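PDB 6DZD: purine nucleoside phosphorylase from Bacillus licheniformis, which probably acts as a purine nucleoside phosphorylase, splitting adenosine, inosine and methylthioadenosine with phosphate, and probably deaminates adenosine. Local coordinates for residues 190-195 / 218-223; 183-188 / 224-229; 83-88 / 126-131. One frame throughout, in Å; residues are numbered along the deposited sequence.

Interaction 1 of 3, residues 190-195 / 218-223; sequences CYTVDD and EGEYRL. With ZN (zinc ion), chain C.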
# COMPACT_ATOMS: atom_id res chain seq x y z
N CYS A 190 -1.16 -7.83 -16.45
CA CYS A 190 -1.23 -9.18 -15.90
C CYS A 190 -2.50 -9.46 -15.11
O CYS A 190 -2.54 -10.47 -14.41
CB CYS A 190 -0.04 -9.47 -14.98
SG CYS A 190 1.52 -8.75 -15.46
N TYR A 191 -3.52 -8.59 -15.15
CA TYR A 191 -4.65 -8.71 -14.23
C TYR A 191 -5.98 -8.76 -14.98
O TYR A 191 -6.39 -7.76 -15.60
CB TYR A 191 -4.65 -7.55 -13.23
CG TYR A 191 -5.64 -7.73 -12.10
CD1 TYR A 191 -5.71 -8.94 -11.41
CD2 TYR A 191 -6.50 -6.70 -11.71
CE1 TYR A 191 -6.61 -9.11 -10.36
CE2 TYR A 191 -7.40 -6.87 -10.68
CZ TYR A 191 -7.45 -8.08 -10.00
OH TYR A 191 -8.35 -8.28 -8.97
N THR A 192 -6.67 -9.91 -14.93
CA THR A 192 -7.99 -10.03 -15.54
C THR A 192 -9.02 -10.46 -14.50
O THR A 192 -8.71 -11.22 -13.59
CB THR A 192 -8.00 -11.01 -16.73
OG1 THR A 192 -7.69 -12.33 -16.29
CG2 THR A 192 -7.02 -10.56 -17.84
N VAL A 193 -10.24 -9.94 -14.63
CA VAL A 193 -11.28 -10.11 -13.62
C VAL A 193 -12.58 -10.52 -14.30
O VAL A 193 -12.75 -10.36 -15.50
CB VAL A 193 -11.48 -8.84 -12.76
CG1 VAL A 193 -10.21 -8.55 -11.96
CG2 VAL A 193 -11.86 -7.65 -13.63
N ASP A 194 -13.51 -11.04 -13.50
CA ASP A 194 -14.82 -11.43 -13.99
C ASP A 194 -15.82 -10.28 -13.87
O ASP A 194 -15.46 -9.15 -13.52
CB ASP A 194 -15.31 -12.70 -13.26
CG ASP A 194 -15.34 -12.56 -11.73
OD1 ASP A 194 -15.40 -11.42 -11.20
OD2 ASP A 194 -15.31 -13.62 -11.05
N ASP A 195 -17.09 -10.55 -14.19
CA ASP A 195 -18.15 -9.58 -14.04
C ASP A 195 -18.35 -9.19 -12.59
O ASP A 195 -18.73 -8.05 -12.30
CB ASP A 195 -19.46 -10.13 -14.58
CG ASP A 195 -19.51 -10.14 -16.08
OD1 ASP A 195 -19.72 -9.06 -16.65
OD2 ASP A 195 -19.31 -11.23 -16.68
N GLU A 218 -16.26 -11.99 -23.77
CA GLU A 218 -17.38 -11.86 -22.85
C GLU A 218 -17.03 -12.50 -21.52
O GLU A 218 -16.59 -13.65 -21.47
CB GLU A 218 -18.64 -12.49 -23.44
CG GLU A 218 -19.74 -12.67 -22.41
CD GLU A 218 -21.13 -12.79 -23.03
OE1 GLU A 218 -21.95 -11.85 -22.86
OE2 GLU A 218 -21.40 -13.81 -23.71
N GLY A 219 -17.17 -11.71 -20.44
CA GLY A 219 -16.90 -12.17 -19.10
C GLY A 219 -15.46 -12.08 -18.64
O GLY A 219 -15.19 -12.34 -17.46
N GLU A 220 -14.52 -11.68 -19.50
CA GLU A 220 -13.14 -11.48 -19.08
C GLU A 220 -12.70 -10.06 -19.39
O GLU A 220 -12.85 -9.59 -20.52
CB GLU A 220 -12.17 -12.45 -19.73
CG GLU A 220 -10.88 -12.56 -18.91
CD GLU A 220 -10.02 -13.72 -19.33
OE1 GLU A 220 -10.26 -14.27 -20.43
OE2 GLU A 220 -9.13 -14.12 -18.53
N TYR A 221 -12.14 -9.41 -18.39
CA TYR A 221 -11.84 -7.99 -18.47
C TYR A 221 -10.44 -7.75 -17.96
O TYR A 221 -10.02 -8.32 -16.95
CB TYR A 221 -12.85 -7.18 -17.64
CG TYR A 221 -14.30 -7.50 -17.90
CD1 TYR A 221 -14.99 -6.85 -18.91
CD2 TYR A 221 -14.98 -8.43 -17.13
CE1 TYR A 221 -16.30 -7.12 -19.16
CE2 TYR A 221 -16.31 -8.72 -17.38
CZ TYR A 221 -16.95 -8.05 -18.39
OH TYR A 221 -18.27 -8.29 -18.67
N ARG A 222 -9.73 -6.85 -18.63
CA ARG A 222 -8.45 -6.33 -18.18
C ARG A 222 -8.74 -5.11 -17.33
O ARG A 222 -9.59 -4.29 -17.68
CB ARG A 222 -7.62 -5.95 -19.40
CG ARG A 222 -6.15 -6.08 -19.24
CD ARG A 222 -5.49 -6.40 -20.58
NE ARG A 222 -5.52 -7.83 -20.90
CZ ARG A 222 -4.84 -8.79 -20.25
NH1 ARG A 222 -4.07 -8.50 -19.20
NH2 ARG A 222 -4.93 -10.04 -20.66
N LEU A 223 -8.02 -4.97 -16.22
CA LEU A 223 -8.33 -3.94 -15.23
C LEU A 223 -7.06 -3.34 -14.66
O LEU A 223 -6.17 -4.07 -14.23
CB LEU A 223 -9.19 -4.53 -14.10
CG LEU A 223 -9.51 -3.66 -12.88
CD1 LEU A 223 -10.16 -2.37 -13.34
CD2 LEU A 223 -10.38 -4.43 -11.91
ZN ZN C . 2.58 -6.84 -15.50

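Interaction 2 of 3, residues 183-188 / 224-229; sequences GPAIGS and ELKEVN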
# COMPACT_ATOMS: atom_id res chain seq x y z
N GLY A 183 2.02 3.05 -5.36
CA GLY A 183 3.22 2.25 -5.42
C GLY A 183 3.13 1.06 -6.35
O GLY A 183 2.17 0.91 -7.12
N PRO A 184 4.14 0.19 -6.30
CA PRO A 184 4.12 -1.02 -7.13
C PRO A 184 2.92 -1.90 -6.81
O PRO A 184 2.65 -2.22 -5.65
CB PRO A 184 5.44 -1.72 -6.76
CG PRO A 184 6.31 -0.65 -6.29
CD PRO A 184 5.41 0.35 -5.59
N ALA A 185 2.18 -2.22 -7.86
CA ALA A 185 1.06 -3.14 -7.80
C ALA A 185 0.96 -3.82 -9.16
O ALA A 185 1.66 -3.45 -10.12
CB ALA A 185 -0.23 -2.41 -7.43
N ILE A 186 0.06 -4.81 -9.24
CA ILE A 186 -0.12 -5.57 -10.47
C ILE A 186 -0.73 -4.68 -11.55
O ILE A 186 -1.74 -4.01 -11.34
CB ILE A 186 -0.98 -6.82 -10.20
CG1 ILE A 186 -0.98 -7.76 -11.40
CG2 ILE A 186 -2.41 -6.48 -9.82
CD1 ILE A 186 -1.53 -9.13 -11.07
N GLY A 187 -0.09 -4.68 -12.74
CA GLY A 187 -0.59 -3.87 -13.83
C GLY A 187 -1.71 -4.57 -14.57
O GLY A 187 -1.92 -5.78 -14.43
N SER A 188 -2.43 -3.78 -15.38
CA SER A 188 -3.47 -4.35 -16.23
C SER A 188 -2.88 -5.34 -17.20
O SER A 188 -3.58 -6.25 -17.66
CB SER A 188 -4.25 -3.25 -16.96
OG SER A 188 -3.41 -2.49 -17.80
N GLU A 224 -6.96 -2.01 -14.68
CA GLU A 224 -5.82 -1.26 -14.13
C GLU A 224 -6.21 -0.67 -12.77
O GLU A 224 -6.79 0.42 -12.69
CB GLU A 224 -5.39 -0.18 -15.11
CG GLU A 224 -4.23 0.67 -14.64
CD GLU A 224 -2.90 -0.05 -14.79
OE1 GLU A 224 -2.72 -0.81 -15.77
OE2 GLU A 224 -2.03 0.15 -13.92
N LEU A 225 -5.86 -1.37 -11.69
CA LEU A 225 -6.34 -0.96 -10.37
C LEU A 225 -5.71 0.34 -9.89
O LEU A 225 -6.31 1.06 -9.08
CB LEU A 225 -6.06 -2.07 -9.36
CG LEU A 225 -6.98 -3.27 -9.49
CD1 LEU A 225 -6.52 -4.36 -8.57
CD2 LEU A 225 -8.44 -2.84 -9.22
N LYS A 226 -4.50 0.66 -10.36
CA LYS A 226 -3.87 1.93 -10.01
C LYS A 226 -4.66 3.11 -10.58
O LYS A 226 -4.73 4.17 -9.96
CB LYS A 226 -2.44 1.98 -10.55
CG LYS A 226 -1.45 0.96 -10.01
CD LYS A 226 -0.10 1.18 -10.68
CE LYS A 226 0.81 -0.00 -10.50
NZ LYS A 226 1.98 0.06 -11.43
N GLU A 227 -5.24 2.93 -11.76
CA GLU A 227 -5.90 4.05 -12.42
C GLU A 227 -7.24 4.37 -11.78
O GLU A 227 -7.61 5.54 -11.67
CB GLU A 227 -6.06 3.75 -13.92
CG GLU A 227 -6.68 4.87 -14.73
CD GLU A 227 -5.85 6.16 -14.74
OE1 GLU A 227 -4.68 6.17 -14.27
OE2 GLU A 227 -6.40 7.17 -15.24
N VAL A 228 -7.97 3.35 -11.36
CA VAL A 228 -9.21 3.60 -10.65
C VAL A 228 -8.92 4.34 -9.36
O VAL A 228 -9.65 5.25 -8.97
CB VAL A 228 -9.96 2.28 -10.38
CG1 VAL A 228 -11.29 2.58 -9.73
CG2 VAL A 228 -10.12 1.49 -11.65
N ASN A 229 -7.85 3.94 -8.67
CA ASN A 229 -7.50 4.65 -7.45
C ASN A 229 -7.04 6.08 -7.76
O ASN A 229 -7.45 7.02 -7.07
CB ASN A 229 -6.44 3.87 -6.68
CG ASN A 229 -7.04 2.72 -5.92
OD1 ASN A 229 -7.58 2.90 -4.83
ND2 ASN A 229 -6.97 1.53 -6.49
O HOH W 1 -4.21 -3.91 -11.85

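Interaction 3 of 3, residues 83-88 / 126-131; sequences ADQTHE and ALCFAD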
# COMPACT_ATOMS: atom_id res chain seq x y z
N ALA A 83 -1.52 -3.90 10.48
CA ALA A 83 -2.96 -4.11 10.37
C ALA A 83 -3.28 -5.56 10.01
O ALA A 83 -2.54 -6.21 9.27
CB ALA A 83 -3.59 -3.21 9.31
N ASP A 84 -4.37 -6.04 10.58
CA ASP A 84 -5.02 -7.28 10.17
C ASP A 84 -5.84 -6.93 8.94
O ASP A 84 -6.97 -6.45 9.06
CB ASP A 84 -5.87 -7.83 11.31
CG ASP A 84 -6.94 -8.78 10.84
OD1 ASP A 84 -6.59 -9.85 10.29
OD2 ASP A 84 -8.13 -8.44 11.02
N GLN A 85 -5.28 -7.14 7.76
CA GLN A 85 -5.86 -6.59 6.55
C GLN A 85 -6.93 -7.52 6.00
O GLN A 85 -6.63 -8.66 5.62
CB GLN A 85 -4.77 -6.31 5.52
CG GLN A 85 -3.83 -5.16 5.91
CD GLN A 85 -2.54 -5.17 5.11
OE1 GLN A 85 -1.45 -5.10 5.66
NE2 GLN A 85 -2.67 -5.29 3.79
N THR A 86 -8.18 -7.04 5.96
CA THR A 86 -9.32 -7.85 5.54
C THR A 86 -9.92 -7.39 4.20
O THR A 86 -11.05 -7.76 3.88
CB THR A 86 -10.42 -7.85 6.62
OG1 THR A 86 -10.86 -6.51 6.86
CG2 THR A 86 -9.91 -8.46 7.91
N HIS A 87 -9.19 -6.59 3.42
CA HIS A 87 -9.65 -6.19 2.09
C HIS A 87 -11.02 -5.51 2.13
O HIS A 87 -11.83 -5.66 1.20
CB HIS A 87 -9.66 -7.38 1.14
CG HIS A 87 -8.29 -7.84 0.77
ND1 HIS A 87 -7.75 -7.66 -0.49
CD2 HIS A 87 -7.31 -8.41 1.52
CE1 HIS A 87 -6.52 -8.13 -0.51
NE2 HIS A 87 -6.23 -8.58 0.69
N GLU A 88 -11.27 -4.74 3.18
CA GLU A 88 -12.39 -3.82 3.30
C GLU A 88 -11.82 -2.41 3.38
O GLU A 88 -10.73 -2.14 2.85
CB GLU A 88 -13.21 -4.21 4.53
CG GLU A 88 -13.46 -5.70 4.67
CD GLU A 88 -14.01 -6.10 6.03
OE1 GLU A 88 -15.25 -6.08 6.18
OE2 GLU A 88 -13.22 -6.48 6.93
N ALA A 126 2.44 0.58 8.65
CA ALA A 126 2.91 -0.48 7.75
C ALA A 126 1.78 -1.35 7.20
O ALA A 126 1.00 -1.92 7.97
CB ALA A 126 3.94 -1.36 8.48
N LEU A 127 1.74 -1.49 5.86
CA LEU A 127 0.79 -2.37 5.17
C LEU A 127 1.50 -3.36 4.23
O LEU A 127 2.52 -3.04 3.60
CB LEU A 127 -0.28 -1.56 4.39
CG LEU A 127 -1.19 -0.73 5.32
CD1 LEU A 127 -2.00 0.34 4.58
CD2 LEU A 127 -2.08 -1.61 6.22
N CYS A 128 0.97 -4.57 4.16
CA CYS A 128 1.57 -5.67 3.42
C CYS A 128 0.97 -5.80 2.03
O CYS A 128 -0.22 -5.53 1.82
CB CYS A 128 1.44 -6.98 4.19
SG CYS A 128 2.50 -6.94 5.64
N PHE A 129 1.83 -6.14 1.06
CA PHE A 129 1.46 -6.11 -0.35
C PHE A 129 2.15 -7.21 -1.12
O PHE A 129 3.26 -7.61 -0.77
CB PHE A 129 1.81 -4.76 -0.96
CG PHE A 129 0.96 -3.64 -0.46
CD1 PHE A 129 -0.24 -3.34 -1.07
CD2 PHE A 129 1.36 -2.89 0.63
CE1 PHE A 129 -1.01 -2.30 -0.61
CE2 PHE A 129 0.59 -1.86 1.09
CZ PHE A 129 -0.59 -1.56 0.47
N ALA A 130 1.45 -7.73 -2.12
CA ALA A 130 2.07 -8.65 -3.06
C ALA A 130 1.26 -8.68 -4.35
O ALA A 130 1.08 -9.77 -4.91
CB ALA A 130 2.18 -10.05 -2.46
N ASP A 131 0.75 -7.51 -4.79
CA ASP A 131 -0.02 -7.27 -6.01
C ASP A 131 -1.05 -6.14 -5.84
O ASP A 131 -1.25 -5.35 -6.76
CB ASP A 131 -0.76 -8.51 -6.51
CG ASP A 131 0.07 -9.33 -7.47
OD1 ASP A 131 1.11 -8.82 -7.95
OD2 ASP A 131 -0.30 -10.50 -7.72
O HOH W 2 0.15 -4.38 8.04

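Interaction 1 of 3, residues 190-195 / 218-223
V193 and Y221 form the hydrogen-bonded pair of a short antiparallel ladder: V193 N gives to Y221 O at 2.8 Å, and Y221 N returns to V193 O at 3.1 Å. L223 N to Y191 O, 3.3 Å, extends it past the non-hydrogen-bonded pair T192 and R222.

Two polar side-chain bonds flank the ladder. The Y221 ring meets D195 at its edge, and its OH donates to D195 OD1 at 2.6 Å from above the carboxylate, whose plane stands 81° to the ring. With OG1 lodged between the backbone N and carbonyl carbon (chi1 64°), T192 donates from OG1 to the anti side of E220 OE2, 3.2 Å away. Threonine suits this spot because its methyl CG2 then lies over a face of the R222 guanidinium, whose NH1 bonds to S188 O.

The apolar contact is on the face opposite T192 and R222, shared with Y221, where L223 CD2 meets V193 CG2 at 3.9 Å and the ring carbon Y191 CE2 at 4.0 Å.

At the loop end, C190 SG binds zinc at 2.2 Å, alongside C189, C249 and C252. Strand 220-223 lies between strands 192-193 and 213-215, while helix 195-201 packs on V193, Y221 and L223.

Interaction 2 of 3, residues 183-188 / 224-229
S188 and E224 bring their backbones close, CA to CA 4.4 Å, and from there the irregular segment 183-188 diverges until A185 CA stands 7.4 Å from K226 CA. The motif is a loop laid against the N-terminal end of helix 225-236, with E224 at the N-cap position. S188 directly precedes the zinc ligands C189 and C190, so the contact joins the helix start to the loop leading into the metal site.

Glutamate suits this place because one of its oxygens can take two hydrogens. CG runs anti to the backbone N (chi1 179°) and the chain then bends at chi2 (78°), which swings the carboxylate over to the loop. There E224 OE1 accepts from S188 OG at 2.7 Å, nearly in line with its C-O bond, and from S188 N at 3.0 Å, the latter from well above the carboxylate plane. The backbone N-H and the hydroxyl of S188 thus grip one oxygen.

K226 points its extended chain at the loop. Its CE methylene lies 4.0 Å from A185 CB and 3.6 Å from A185 O. A long lysine suits the place because its carbons pack on A185 while its ammonium reaches S246 O and L248 O. The small A185 lets the lysine chain lie close. Between I186 O and L225 N sits a water that accepts from L225 N at 3.0 Å and donates to I186 O.

Interaction 3 of 3, residues 83-88 / 126-131
Q85 meets C128 in a side-chain-to-backbone contact, buried near the centre of the molecule, where the loop leaving edge strand 80-82 runs on beside strand 124-129. The two strands are parallel neighbours in a mixed sheet, and the glutamine carries the pairing on after the edge strand has ended.

Its primary amide matches both polar groups of one residue. C128 N donates to Q85 OE1 at 2.9 Å, and Q85 NE2 donates to C128 O at 3.2 Å; the two bonds are nearly straight (176° and 174°), each using a lone pair in the carbonyl plane. The chain of Q85 is extended beyond CG (chi2 163°), which carries the amide far enough to meet the strand edge-on, in the plane of its backbone bonds. L127 packs beside it, CD2 3.6 Å from Q85 OE1 and 3.8 Å from A83 CB. A water accepts from A83 N at 3.0 Å and sits within reach of Q85 OE1 and A126 O. H149 and D114 also touch the glutamine.

With an alanine here, the N-H and carbonyl of C128 would probably lose their partners and a gap would open beside L127.

Because the amide offers a donor and an acceptor side by side, it can stand in for a neighbouring strand's backbone, and the pair of opposed hydrogen bonds fixes which way round the amide sits.

Overall arrangement
From the N terminus, interaction 3 comes first: it closes the loop from 83-88 to 126-131, joining the end of edge strand 80-82 to strand 124-129. It is complete before interaction 2 opens at 183-188, the two standing in series. Interaction 2 closes only at 224-229, and interaction 1 is nested inside that loop, its strand 220-223 running on toward helix 225-236. These two touch where Y191 packs on L225 and I186. Interactions 2 and 3 meet where I186 N probably bonds to D131 O, 2.9 Å apart; interactions 1 and 3 do not touch. Together they link the mixed sheet holding strands 80-82 and 124-129, through loop 183-188, to the small three-stranded sheet next to the zinc site.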